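Local atomic coordinates of alanine dehydrogenase (PDB entry 1OMO), a protein that catalyses the reversible NAD-dependent oxidative deamination of L-alanine to pyruvate and ammonium, working as a homodimer. Residues A[193-204]-A[221-230]; A[207-216]-A[279-290]. All coordinates share one frame; numbering follows the deposited sequence.

Contact 1: residues A[193-204]-A[221-230]; sequences TTTPSRKPVVKA and PGKQELDVEI. With NA (sodium ion), chain C; NAD (nicotinamide-adenine-dinucleotide), chain D.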
loop_
_atom_site.group_PDB
_atom_site.type_symbol
_atom_site.label_atom_id
_atom_site.label_comp_id
_atom_site.label_asym_id
_atom_site.label_seq_id
_atom_site.Cartn_x
_atom_site.Cartn_y
_atom_site.Cartn_z
ATOM N N THR A 193 -1.406 23.524 -17.204
ATOM C CA THR A 193 -0.960 24.126 -15.940
ATOM C C THR A 193 -0.223 23.054 -15.145
ATOM O O THR A 193 -0.746 22.007 -14.856
ATOM C CB THR A 193 -2.123 24.708 -15.141
ATOM O OG1 THR A 193 -2.956 23.654 -14.694
ATOM C CG2 THR A 193 -2.949 25.698 -16.026
ATOM N N THR A 194 1.003 23.340 -14.753
ATOM C CA THR A 194 1.824 22.337 -14.125
ATOM C C THR A 194 2.504 22.797 -12.822
ATOM O O THR A 194 3.533 22.250 -12.402
ATOM C CB THR A 194 2.827 21.919 -15.230
ATOM O OG1 THR A 194 2.961 20.502 -15.277
ATOM C CG2 THR A 194 4.100 22.557 -15.068
ATOM N N THR A 195 1.908 23.791 -12.163
ATOM C CA THR A 195 2.495 24.335 -10.943
ATOM C C THR A 195 1.961 23.696 -9.670
ATOM O O THR A 195 0.920 23.057 -9.679
ATOM C CB THR A 195 2.246 25.864 -10.827
ATOM O OG1 THR A 195 0.912 26.098 -10.365
ATOM C CG2 THR A 195 2.405 26.551 -12.189
ATOM N N PRO A 196 2.702 23.837 -8.566
ATOM C CA PRO A 196 2.261 23.273 -7.285
ATOM C C PRO A 196 1.616 24.388 -6.470
ATOM O O PRO A 196 1.521 24.304 -5.265
ATOM C CB PRO A 196 3.558 22.800 -6.640
ATOM C CG PRO A 196 4.550 23.870 -7.112
ATOM C CD PRO A 196 4.160 24.067 -8.576
ATOM N N SER A 197 1.186 25.446 -7.130
ATOM C CA SER A 197 0.572 26.559 -6.406
ATOM C C SER A 197 -0.626 26.165 -5.547
ATOM O O SER A 197 -1.256 25.129 -5.774
ATOM C CB SER A 197 0.126 27.629 -7.388
ATOM O OG SER A 197 -0.633 28.611 -6.720
ATOM N N ARG A 198 -0.937 26.997 -4.558
ATOM C CA ARG A 198 -2.089 26.766 -3.691
ATOM C C ARG A 198 -3.112 27.903 -3.851
ATOM O O ARG A 198 -4.089 27.964 -3.130
ATOM C CB ARG A 198 -1.648 26.621 -2.222
ATOM C CG ARG A 198 -0.522 25.566 -2.039
ATOM C CD ARG A 198 -0.250 25.216 -0.570
ATOM N NE ARG A 198 -1.335 24.414 -0.007
ATOM C CZ ARG A 198 -1.312 23.090 0.071
ATOM N NH1 ARG A 198 -2.350 22.447 0.579
ATOM N NH2 ARG A 198 -0.233 22.413 -0.322
ATOM N N LYS A 199 -2.861 28.806 -4.800
ATOM C CA LYS A 199 -3.766 29.909 -5.128
ATOM C C LYS A 199 -3.806 30.016 -6.644
ATOM O O LYS A 199 -2.859 29.632 -7.331
ATOM C CB LYS A 199 -3.304 31.241 -4.539
ATOM C CG LYS A 199 -1.959 31.720 -5.025
ATOM C CD LYS A 199 -1.654 33.109 -4.443
ATOM C CE LYS A 199 -0.322 33.653 -4.931
ATOM N NZ LYS A 199 -0.479 35.034 -5.522
ATOM N N PRO A 200 -4.902 30.547 -7.185
ATOM C CA PRO A 200 -5.043 30.683 -8.641
ATOM C C PRO A 200 -3.869 31.324 -9.356
ATOM O O PRO A 200 -3.363 32.365 -8.946
ATOM C CB PRO A 200 -6.327 31.500 -8.793
ATOM C CG PRO A 200 -7.139 31.060 -7.573
ATOM C CD PRO A 200 -6.089 31.067 -6.479
ATOM N N VAL A 201 -3.425 30.672 -10.420
ATOM C CA VAL A 201 -2.338 31.186 -11.235
ATOM C C VAL A 201 -2.872 31.601 -12.620
ATOM O O VAL A 201 -2.182 32.236 -13.407
ATOM C CB VAL A 201 -1.240 30.131 -11.410
ATOM C CG1 VAL A 201 -0.415 30.481 -12.618
ATOM C CG2 VAL A 201 -0.353 30.069 -10.144
ATOM N N VAL A 202 -4.102 31.218 -12.919
ATOM C CA VAL A 202 -4.703 31.553 -14.201
ATOM C C VAL A 202 -6.030 32.240 -13.930
ATOM O O VAL A 202 -6.863 31.720 -13.185
ATOM C CB VAL A 202 -4.950 30.277 -15.079
ATOM C CG1 VAL A 202 -5.741 30.633 -16.349
ATOM C CG2 VAL A 202 -3.632 29.671 -15.456
ATOM N N LYS A 203 -6.220 33.404 -14.534
ATOM C CA LYS A 203 -7.465 34.152 -14.354
ATOM C C LYS A 203 -8.511 33.753 -15.371
ATOM O O LYS A 203 -8.182 33.480 -16.514
ATOM C CB LYS A 203 -7.195 35.660 -14.451
ATOM C CG LYS A 203 -6.573 36.223 -13.191
ATOM C CD LYS A 203 -6.208 37.725 -13.266
ATOM C CE LYS A 203 -5.831 38.210 -11.851
ATOM N NZ LYS A 203 -5.118 39.530 -11.736
ATOM N N ALA A 204 -9.772 33.721 -14.965
ATOM C CA ALA A 204 -10.837 33.357 -15.899
ATOM C C ALA A 204 -10.855 34.249 -17.137
ATOM O O ALA A 204 -10.905 33.765 -18.256
ATOM C CB ALA A 204 -12.211 33.392 -15.209
ATOM N N PRO A 221 -4.653 17.959 -1.062
ATOM C CA PRO A 221 -5.627 18.890 -0.480
ATOM C C PRO A 221 -5.155 20.341 -0.475
ATOM O O PRO A 221 -4.015 20.622 -0.110
ATOM C CB PRO A 221 -5.804 18.346 0.935
ATOM C CG PRO A 221 -5.715 16.846 0.694
ATOM C CD PRO A 221 -4.559 16.709 -0.279
ATOM N N GLY A 222 -6.031 21.265 -0.882
ATOM C CA GLY A 222 -5.655 22.673 -0.883
ATOM C C GLY A 222 -4.866 23.149 -2.091
ATOM O O GLY A 222 -4.741 24.362 -2.302
ATOM N N LYS A 223 -4.285 22.231 -2.865
ATOM C CA LYS A 223 -3.586 22.653 -4.078
ATOM C C LYS A 223 -4.705 23.148 -4.997
ATOM O O LYS A 223 -5.826 22.616 -4.952
ATOM C CB LYS A 223 -2.831 21.496 -4.748
ATOM C CG LYS A 223 -1.421 21.224 -4.191
ATOM C CD LYS A 223 -0.737 20.132 -5.070
ATOM C CE LYS A 223 0.683 19.803 -4.628
ATOM N NZ LYS A 223 1.327 18.735 -5.442
ATOM N N GLN A 224 -4.394 24.167 -5.803
ATOM C CA GLN A 224 -5.360 24.768 -6.721
ATOM C C GLN A 224 -4.681 25.737 -7.698
ATOM O O GLN A 224 -4.015 26.674 -7.253
ATOM C CB GLN A 224 -6.388 25.534 -5.909
ATOM C CG GLN A 224 -7.293 26.461 -6.728
ATOM C CD GLN A 224 -8.049 27.441 -5.831
ATOM O OE1 GLN A 224 -7.441 28.260 -5.135
ATOM N NE2 GLN A 224 -9.361 27.351 -5.829
ATOM N N GLU A 225 -4.847 25.543 -9.007
ATOM C CA GLU A 225 -4.205 26.446 -9.980
ATOM C C GLU A 225 -5.142 27.344 -10.787
ATOM O O GLU A 225 -4.694 28.331 -11.411
ATOM C CB GLU A 225 -3.383 25.671 -11.004
ATOM C CG GLU A 225 -2.396 24.698 -10.449
ATOM C CD GLU A 225 -1.662 23.976 -11.574
ATOM O OE1 GLU A 225 -2.147 22.929 -12.048
ATOM O OE2 GLU A 225 -0.610 24.472 -12.005
ATOM N N LEU A 226 -6.429 27.013 -10.781
ATOM C CA LEU A 226 -7.380 27.750 -11.585
ATOM C C LEU A 226 -8.382 28.578 -10.847
ATOM O O LEU A 226 -8.920 28.151 -9.830
ATOM C CB LEU A 226 -8.143 26.777 -12.493
ATOM C CG LEU A 226 -7.633 26.516 -13.922
ATOM C CD1 LEU A 226 -6.145 26.377 -13.959
ATOM C CD2 LEU A 226 -8.311 25.287 -14.484
ATOM N N ASP A 227 -8.601 29.777 -11.392
ATOM C CA ASP A 227 -9.604 30.723 -10.921
ATOM C C ASP A 227 -10.811 29.819 -10.902
ATOM O O ASP A 227 -11.089 29.173 -11.889
ATOM C CB ASP A 227 -9.842 31.822 -11.994
ATOM C CG ASP A 227 -10.855 32.912 -11.556
ATOM O OD1 ASP A 227 -11.686 32.671 -10.661
ATOM O OD2 ASP A 227 -10.830 34.022 -12.130
ATOM N N VAL A 228 -11.536 29.773 -9.801
ATOM C CA VAL A 228 -12.709 28.926 -9.739
ATOM C C VAL A 228 -13.750 29.299 -10.810
ATOM O O VAL A 228 -14.520 28.444 -11.253
ATOM C CB VAL A 228 -13.317 28.978 -8.334
ATOM C CG1 VAL A 228 -14.626 28.290 -8.314
ATOM C CG2 VAL A 228 -12.390 28.263 -7.352
ATOM N N GLU A 229 -13.777 30.557 -11.256
ATOM C CA GLU A 229 -14.761 30.953 -12.275
ATOM C C GLU A 229 -14.547 30.188 -13.590
ATOM O O GLU A 229 -15.455 30.109 -14.416
ATOM C CB GLU A 229 -14.693 32.468 -12.556
ATOM C CG GLU A 229 -15.227 33.389 -11.430
ATOM C CD GLU A 229 -16.741 33.266 -11.195
ATOM O OE1 GLU A 229 -17.489 33.150 -12.182
ATOM O OE2 GLU A 229 -17.190 33.313 -10.026
ATOM N N ILE A 230 -13.340 29.665 -13.802
ATOM C CA ILE A 230 -13.062 28.887 -15.009
ATOM C C ILE A 230 -13.802 27.563 -14.849
ATOM O O ILE A 230 -14.403 27.072 -15.791
ATOM C CB ILE A 230 -11.535 28.571 -15.166
ATOM C CG1 ILE A 230 -10.740 29.867 -15.285
ATOM C CG2 ILE A 230 -11.279 27.708 -16.379
ATOM C CD1 ILE A 230 -9.209 29.669 -15.258
HETATM NA NA NA C . -4.097 21.710 -11.292
HETATM P PA NAD D . 8.917 21.119 -10.584
HETATM O O1A NAD D . 9.202 21.753 -9.273
HETATM O O2A NAD D . 10.092 20.635 -11.444
HETATM O O5B NAD D . 7.935 21.926 -11.639
HETATM C C5B NAD D . 7.015 23.010 -11.195
HETATM C C4B NAD D . 7.451 24.298 -11.942
HETATM O O4B NAD D . 6.445 25.303 -11.479
HETATM C C3B NAD D . 8.841 24.967 -11.512
HETATM O O3B NAD D . 9.715 25.174 -12.692
HETATM C C2B NAD D . 8.467 26.286 -10.793
HETATM O O2B NAD D . 9.363 27.337 -10.788
HETATM C C1B NAD D . 7.072 26.563 -11.431
HETATM N N9A NAD D . 6.191 27.321 -10.591
HETATM C C8A NAD D . 5.953 27.291 -9.232
HETATM N N7A NAD D . 5.035 28.150 -8.841
HETATM C C5A NAD D . 4.610 28.803 -9.914
HETATM C C6A NAD D . 3.602 29.849 -10.092
HETATM N N6A NAD D . 2.937 30.347 -9.081
HETATM N N1A NAD D . 3.431 30.272 -11.398
HETATM C C2A NAD D . 4.119 29.780 -12.455
HETATM N N3A NAD D . 5.104 28.775 -12.330
HETATM C C4A NAD D . 5.300 28.306 -11.041
HETATM O O3 NAD D . 7.824 19.863 -10.605
HETATM P PN NAD D . 7.223 18.802 -11.788
HETATM O O1N NAD D . 7.694 19.305 -13.128
HETATM O O2N NAD D . 7.459 17.378 -11.327
HETATM O O5D NAD D . 5.594 19.198 -11.613
HETATM C C5D NAD D . 5.256 19.292 -10.079
HETATM C C4D NAD D . 3.792 19.440 -9.828
HETATM O O4D NAD D . 3.091 18.268 -10.530
HETATM C C3D NAD D . 3.352 19.312 -8.335
HETATM O O3D NAD D . 2.105 19.985 -8.075
HETATM C C2D NAD D . 3.257 17.789 -8.208
HETATM O O2D NAD D . 2.783 17.336 -6.983
HETATM C C1D NAD D . 2.393 17.443 -9.512
HETATM N N1N NAD D . 2.473 16.079 -10.143
HETATM C C2N NAD D . 1.150 15.508 -10.394
HETATM C C3N NAD D . 1.179 14.296 -11.174
HETATM C C7N NAD D . -0.312 13.655 -11.439
HETATM O O7N NAD D . -0.393 12.417 -11.680
HETATM N N7N NAD D . -1.393 14.499 -11.404
HETATM C C4N NAD D . 2.325 13.656 -11.704
HETATM C C5N NAD D . 3.568 14.338 -11.380
HETATM C C6N NAD D . 3.635 15.520 -10.624
#
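The carboxylate of E225 is divided between a sodium ion and two threonines. OE1 binds the sodium at 2.4 Å and takes a weak bond from T193 OG1. E249 binds the same ion. OE2 accepts two bonds, from T195 N at 2.6 Å and from T195 OG1 at 2.8 Å. Both donors reach it from the same face of the carboxylate, and this should fix the rotation of the group. An extended chain beyond CG (chi2 179°) carries the carboxylate across to the 193-204 loop. T195 also lays CG2 against the adenine, 3.5 Å from N3A of NAD. On the cofactor side K223 runs out straight, and its NZ donates to NAD O3D at 3.0 Å and forms a salt bridge with D219. Backbone bonds tie the loops together: V201 N to E225 O (2.8 Å) and D227 N to V202 O. D227 is an N-cap. OD1 accepts from E229 N, while OD2 accepts from A204 N at 3.0 Å. I230 packs on A204 and V202. The contact lies at the C-terminal end of strand 190-193 in the Rossmann domain. T195, V201 and V202 rest on I131 of strand 127-131, and L226 and I230 rest on I213 of strand 212-215.

Contact 2: residues A[207-216]-A[279-290]; sequences VEEGTHINAI and RESDEEITIFDS. With NAD (nicotinamide-adenine-dinucleotide), chain D.
The H212 and T286 side chains cross at about a right angle on neighbouring parallel strands, 212-215 and 285-289. ND1 of H212 and OG1 of T286 are hydrogen-bonded at 2.9 Å. The other ring nitrogen, NE2, donates to OD1 of N214 at 2.7 Å, nearly in the ring plane. With CG anti to the backbone N (chi1 166°), the ring lies alongside F288, and its CE1 is 3.8 Å from F288 CB. Replacing this histidine with alanine would remove the imidazole and would probably leave both T286 OG1 and N214 OD1 without their ring partner, opening a gap beside F288. The strands are tightly joined. I213 N donates to T286 O, F288 N to I213 O, and A215 N to F288 O. On the sheet face opposite H212, I213 lies beside I287, with CB to CG1 at 4.1 Å. The turn end is looser and nearer solvent. There G210 N bonds to E283 O at 2.8 Å, and exposed E209 and E283 touch through E209 OE2 and E283 CG. G210 has positive phi, and a side chain would clash with D282 O. At the other end S290 N donates to A215 O. A water lies within bonding distance of A215 O and of D289 OD2, which also accepts from E249 N. Backbone bonds thus set the strands in register, the H212 bonds satisfy buried polar atoms, and the strand ends reach the nicotinamide, where S290 binds NAD.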
loop_
_atom_site.group_PDB
_atom_site.type_symbol
_atom_site.label_atom_id
_atom_site.label_comp_id
_atom_site.label_asym_id
_atom_site.label_seq_id
_atom_site.Cartn_x
_atom_site.Cartn_y
_atom_site.Cartn_z
ATOM N N VAL A 207 -8.891 33.205 -20.096
ATOM C CA VAL A 207 -9.186 32.004 -20.879
ATOM C C VAL A 207 -10.225 32.221 -21.954
ATOM O O VAL A 207 -11.354 32.627 -21.669
ATOM C CB VAL A 207 -9.652 30.822 -19.991
ATOM C CG1 VAL A 207 -9.865 29.564 -20.865
ATOM C CG2 VAL A 207 -8.613 30.536 -18.904
ATOM N N GLU A 208 -9.816 31.945 -23.191
ATOM C CA GLU A 208 -10.695 32.100 -24.339
ATOM C C GLU A 208 -11.546 30.859 -24.565
ATOM O O GLU A 208 -11.206 29.762 -24.105
ATOM C CB GLU A 208 -9.875 32.376 -25.610
ATOM C CG GLU A 208 -8.736 33.406 -25.414
ATOM C CD GLU A 208 -8.642 34.450 -26.534
ATOM O OE1 GLU A 208 -7.547 35.011 -26.711
ATOM O OE2 GLU A 208 -9.644 34.727 -27.228
ATOM N N GLU A 209 -12.654 31.064 -25.271
ATOM C CA GLU A 209 -13.562 30.011 -25.640
ATOM C C GLU A 209 -12.747 28.974 -26.421
ATOM O O GLU A 209 -11.729 29.314 -27.027
ATOM C CB GLU A 209 -14.661 30.566 -26.558
ATOM C CG GLU A 209 -15.534 31.631 -25.945
ATOM C CD GLU A 209 -16.764 31.960 -26.800
ATOM O OE1 GLU A 209 -17.633 32.701 -26.307
ATOM O OE2 GLU A 209 -16.868 31.484 -27.951
ATOM N N GLY A 210 -13.201 27.715 -26.394
ATOM C CA GLY A 210 -12.533 26.642 -27.120
ATOM C C GLY A 210 -11.232 26.128 -26.529
ATOM O O GLY A 210 -10.591 25.224 -27.093
ATOM N N THR A 211 -10.818 26.692 -25.408
ATOM C CA THR A 211 -9.573 26.238 -24.811
ATOM C C THR A 211 -9.730 24.905 -24.079
ATOM O O THR A 211 -10.736 24.657 -23.402
ATOM C CB THR A 211 -9.033 27.250 -23.778
ATOM O OG1 THR A 211 -8.952 28.554 -24.370
ATOM C CG2 THR A 211 -7.640 26.809 -23.290
ATOM N N HIS A 212 -8.734 24.039 -24.248
ATOM C CA HIS A 212 -8.722 22.802 -23.503
ATOM C C HIS A 212 -7.606 22.945 -22.475
ATOM O O HIS A 212 -6.473 23.202 -22.838
ATOM C CB HIS A 212 -8.392 21.587 -24.341
ATOM C CG HIS A 212 -8.064 20.420 -23.494
ATOM N ND1 HIS A 212 -8.988 19.854 -22.639
ATOM C CD2 HIS A 212 -6.873 19.854 -23.190
ATOM C CE1 HIS A 212 -8.381 18.998 -21.842
ATOM N NE2 HIS A 212 -7.093 18.981 -22.156
ATOM N N ILE A 213 -7.917 22.750 -21.200
ATOM C CA ILE A 213 -6.913 22.888 -20.162
ATOM C C ILE A 213 -6.512 21.553 -19.530
ATOM O O ILE A 213 -7.354 20.797 -19.026
ATOM C CB ILE A 213 -7.407 23.800 -19.020
ATOM C CG1 ILE A 213 -7.886 25.133 -19.567
ATOM C CG2 ILE A 213 -6.266 24.064 -18.006
ATOM C CD1 ILE A 213 -8.525 26.000 -18.492
ATOM N N ASN A 214 -5.229 21.246 -19.593
ATOM C CA ASN A 214 -4.766 20.055 -18.924
ATOM C C ASN A 214 -4.362 20.623 -17.565
ATOM O O ASN A 214 -3.349 21.327 -17.473
ATOM C CB ASN A 214 -3.554 19.460 -19.633
ATOM C CG ASN A 214 -3.920 18.340 -20.582
ATOM O OD1 ASN A 214 -5.076 17.935 -20.684
ATOM N ND2 ASN A 214 -2.934 17.841 -21.284
ATOM N N ALA A 215 -5.183 20.401 -16.537
ATOM C CA ALA A 215 -4.866 20.909 -15.189
ATOM C C ALA A 215 -4.131 19.781 -14.464
ATOM O O ALA A 215 -4.772 18.860 -13.936
ATOM C CB ALA A 215 -6.149 21.279 -14.462
ATOM N N ILE A 216 -2.793 19.858 -14.452
ATOM C CA ILE A 216 -1.932 18.805 -13.882
ATOM C C ILE A 216 -1.310 19.029 -12.494
ATOM O O ILE A 216 -1.111 18.076 -11.735
ATOM C CB ILE A 216 -0.685 18.476 -14.842
ATOM C CG1 ILE A 216 -1.102 18.368 -16.316
ATOM C CG2 ILE A 216 -0.069 17.091 -14.472
ATOM C CD1 ILE A 216 -2.037 17.195 -16.589
ATOM N N ARG A 279 -15.699 16.483 -25.882
ATOM C CA ARG A 279 -15.982 17.832 -26.335
ATOM C C ARG A 279 -17.175 17.740 -27.294
ATOM O O ARG A 279 -17.206 16.848 -28.149
ATOM C CB ARG A 279 -14.755 18.364 -27.061
ATOM C CG ARG A 279 -14.920 19.713 -27.710
ATOM C CD ARG A 279 -13.560 20.335 -28.003
ATOM N NE ARG A 279 -13.698 21.773 -27.862
ATOM C CZ ARG A 279 -13.273 22.488 -26.829
ATOM N NH1 ARG A 279 -13.498 23.788 -26.824
ATOM N NH2 ARG A 279 -12.588 21.935 -25.835
ATOM N N GLU A 280 -18.162 18.624 -27.140
ATOM C CA GLU A 280 -19.308 18.607 -28.045
ATOM C C GLU A 280 -19.463 19.871 -28.903
ATOM O O GLU A 280 -20.167 19.851 -29.898
ATOM C CB GLU A 280 -20.609 18.347 -27.276
ATOM C CG GLU A 280 -21.820 18.003 -28.194
ATOM C CD GLU A 280 -21.734 16.613 -28.874
ATOM O OE1 GLU A 280 -22.067 16.540 -30.085
ATOM O OE2 GLU A 280 -21.362 15.604 -28.204
ATOM N N SER A 281 -18.822 20.971 -28.525
ATOM C CA SER A 281 -18.907 22.200 -29.316
ATOM C C SER A 281 -17.544 22.839 -29.382
ATOM O O SER A 281 -16.659 22.481 -28.630
ATOM C CB SER A 281 -19.883 23.212 -28.712
ATOM O OG SER A 281 -19.241 24.011 -27.735
ATOM N N ASP A 282 -17.387 23.805 -30.274
ATOM C CA ASP A 282 -16.126 24.481 -30.414
ATOM C C ASP A 282 -15.945 25.581 -29.396
ATOM O O ASP A 282 -14.834 25.948 -29.071
ATOM C CB ASP A 282 -16.017 25.079 -31.808
ATOM C CG ASP A 282 -15.814 24.033 -32.861
ATOM O OD1 ASP A 282 -15.080 23.070 -32.558
ATOM O OD2 ASP A 282 -16.365 24.175 -33.983
ATOM N N GLU A 283 -17.051 26.114 -28.912
ATOM C CA GLU A 283 -17.036 27.216 -27.965
ATOM C C GLU A 283 -16.637 26.822 -26.552
ATOM O O GLU A 283 -15.901 27.539 -25.881
ATOM C CB GLU A 283 -18.421 27.878 -27.946
ATOM C CG GLU A 283 -18.801 28.529 -29.288
ATOM C CD GLU A 283 -19.056 27.513 -30.431
ATOM O OE1 GLU A 283 -18.561 27.739 -31.575
ATOM O OE2 GLU A 283 -19.762 26.499 -30.182
ATOM N N GLU A 284 -17.096 25.663 -26.107
ATOM C CA GLU A 284 -16.818 25.247 -24.742
ATOM C C GLU A 284 -15.379 25.189 -24.283
ATOM O O GLU A 284 -14.429 25.006 -25.062
ATOM C CB GLU A 284 -17.505 23.908 -24.439
ATOM C CG GLU A 284 -17.078 22.717 -25.267
ATOM C CD GLU A 284 -17.877 21.472 -24.892
ATOM O OE1 GLU A 284 -17.803 20.443 -25.593
ATOM O OE2 GLU A 284 -18.586 21.531 -23.872
ATOM N N ILE A 285 -15.225 25.394 -22.984
ATOM C CA ILE A 285 -13.915 25.310 -22.367
ATOM C C ILE A 285 -13.871 23.939 -21.725
ATOM O O ILE A 285 -14.744 23.627 -20.930
ATOM C CB ILE A 285 -13.732 26.356 -21.245
ATOM C CG1 ILE A 285 -13.700 27.749 -21.880
ATOM C CG2 ILE A 285 -12.442 26.003 -20.422
ATOM C CD1 ILE A 285 -13.539 28.933 -20.894
ATOM N N THR A 286 -12.888 23.115 -22.084
ATOM C CA THR A 286 -12.785 21.788 -21.471
ATOM C C THR A 286 -11.623 21.741 -20.493
ATOM O O THR A 286 -10.631 22.471 -20.645
ATOM C CB THR A 286 -12.625 20.638 -22.545
ATOM O OG1 THR A 286 -11.582 20.978 -23.474
ATOM C CG2 THR A 286 -13.941 20.386 -23.283
ATOM N N ILE A 287 -11.776 20.897 -19.471
ATOM C CA ILE A 287 -10.752 20.717 -18.474
ATOM C C ILE A 287 -10.527 19.247 -18.138
ATOM O O ILE A 287 -11.459 18.512 -17.894
ATOM C CB ILE A 287 -11.073 21.416 -17.113
ATOM C CG1 ILE A 287 -11.031 22.938 -17.220
ATOM C CG2 ILE A 287 -9.995 20.988 -16.077
ATOM C CD1 ILE A 287 -11.516 23.651 -15.931
ATOM N N PHE A 288 -9.263 18.836 -18.148
ATOM C CA PHE A 288 -8.909 17.502 -17.725
ATOM C C PHE A 288 -8.183 17.698 -16.361
ATOM O O PHE A 288 -7.092 18.257 -16.300
ATOM C CB PHE A 288 -7.958 16.810 -18.711
ATOM C CG PHE A 288 -7.358 15.528 -18.164
ATOM C CD1 PHE A 288 -5.982 15.342 -18.119
ATOM C CD2 PHE A 288 -8.178 14.504 -17.708
ATOM C CE1 PHE A 288 -5.434 14.150 -17.631
ATOM C CE2 PHE A 288 -7.643 13.320 -17.227
ATOM C CZ PHE A 288 -6.266 13.131 -17.186
ATOM N N ASP A 289 -8.829 17.244 -15.292
ATOM C CA ASP A 289 -8.318 17.293 -13.928
ATOM C C ASP A 289 -7.551 15.985 -13.658
ATOM O O ASP A 289 -8.147 14.933 -13.402
ATOM C CB ASP A 289 -9.479 17.407 -12.946
ATOM C CG ASP A 289 -9.040 17.912 -11.600
ATOM O OD1 ASP A 289 -9.913 18.245 -10.786
ATOM O OD2 ASP A 289 -7.817 17.991 -11.346
ATOM N N SER A 290 -6.228 16.074 -13.702
ATOM C CA SER A 290 -5.380 14.927 -13.517
ATOM C C SER A 290 -4.834 14.770 -12.094
ATOM O O SER A 290 -4.315 15.714 -11.500
ATOM C CB SER A 290 -4.256 15.021 -14.549
ATOM O OG SER A 290 -3.255 14.061 -14.381
HETATM P PA NAD D . 8.917 21.119 -10.584
HETATM O O1A NAD D . 9.202 21.753 -9.273
HETATM O O2A NAD D . 10.092 20.635 -11.444
HETATM O O5B NAD D . 7.935 21.926 -11.639
HETATM C C5B NAD D . 7.015 23.010 -11.195
HETATM C C4B NAD D . 7.451 24.298 -11.942
HETATM O O4B NAD D . 6.445 25.303 -11.479
HETATM C C3B NAD D . 8.841 24.967 -11.512
HETATM O O3B NAD D . 9.715 25.174 -12.692
HETATM C C2B NAD D . 8.467 26.286 -10.793
HETATM O O2B NAD D . 9.363 27.337 -10.788
HETATM C C1B NAD D . 7.072 26.563 -11.431
HETATM N N9A NAD D . 6.191 27.321 -10.591
HETATM C C8A NAD D . 5.953 27.291 -9.232
HETATM N N7A NAD D . 5.035 28.150 -8.841
HETATM C C5A NAD D . 4.610 28.803 -9.914
HETATM C C6A NAD D . 3.602 29.849 -10.092
HETATM N N6A NAD D . 2.937 30.347 -9.081
HETATM N N1A NAD D . 3.431 30.272 -11.398
HETATM C C2A NAD D . 4.119 29.780 -12.455
HETATM N N3A NAD D . 5.104 28.775 -12.330
HETATM C C4A NAD D . 5.300 28.306 -11.041
HETATM O O3 NAD D . 7.824 19.863 -10.605
HETATM P PN NAD D . 7.223 18.802 -11.788
HETATM O O1N NAD D . 7.694 19.305 -13.128
HETATM O O2N NAD D . 7.459 17.378 -11.327
HETATM O O5D NAD D . 5.594 19.198 -11.613
HETATM C C5D NAD D . 5.256 19.292 -10.079
HETATM C C4D NAD D . 3.792 19.440 -9.828
HETATM O O4D NAD D . 3.091 18.268 -10.530
HETATM C C3D NAD D . 3.352 19.312 -8.335
HETATM O O3D NAD D . 2.105 19.985 -8.075
HETATM C C2D NAD D . 3.257 17.789 -8.208
HETATM O O2D NAD D . 2.783 17.336 -6.983
HETATM C C1D NAD D . 2.393 17.443 -9.512
HETATM N N1N NAD D . 2.473 16.079 -10.143
HETATM C C2N NAD D . 1.150 15.508 -10.394
HETATM C C3N NAD D . 1.179 14.296 -11.174
HETATM C C7N NAD D . -0.312 13.655 -11.439
HETATM O O7N NAD D . -0.393 12.417 -11.680
HETATM N N7N NAD D . -1.393 14.499 -11.404
HETATM C C4N NAD D . 2.325 13.656 -11.704
HETATM C C5N NAD D . 3.568 14.338 -11.380
HETATM C C6N NAD D . 3.635 15.520 -10.624
HETATM O O HOH W 1 -5.039 18.475 -11.268
#

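Strand 190-193 leads into the 193-204 loop. The chain then turns through 207-216, along strand 212-215, and reaches 221-230. There contact 1 closes a short loop, with 16 residues between its segments. The chain goes on through strands 234-238 and 264-267 before 279-290 returns to 207-216. Contact 2 therefore closes a longer loop of 62 intervening residues. The two loops cross, because their segments alternate along the chain. T193 joins them directly, its N and O probably bonded to N214 O and I216 N. I230 also packs on V207. Together they tie three adjacent strands of the parallel sheet to helix 228-232, and both border NAD.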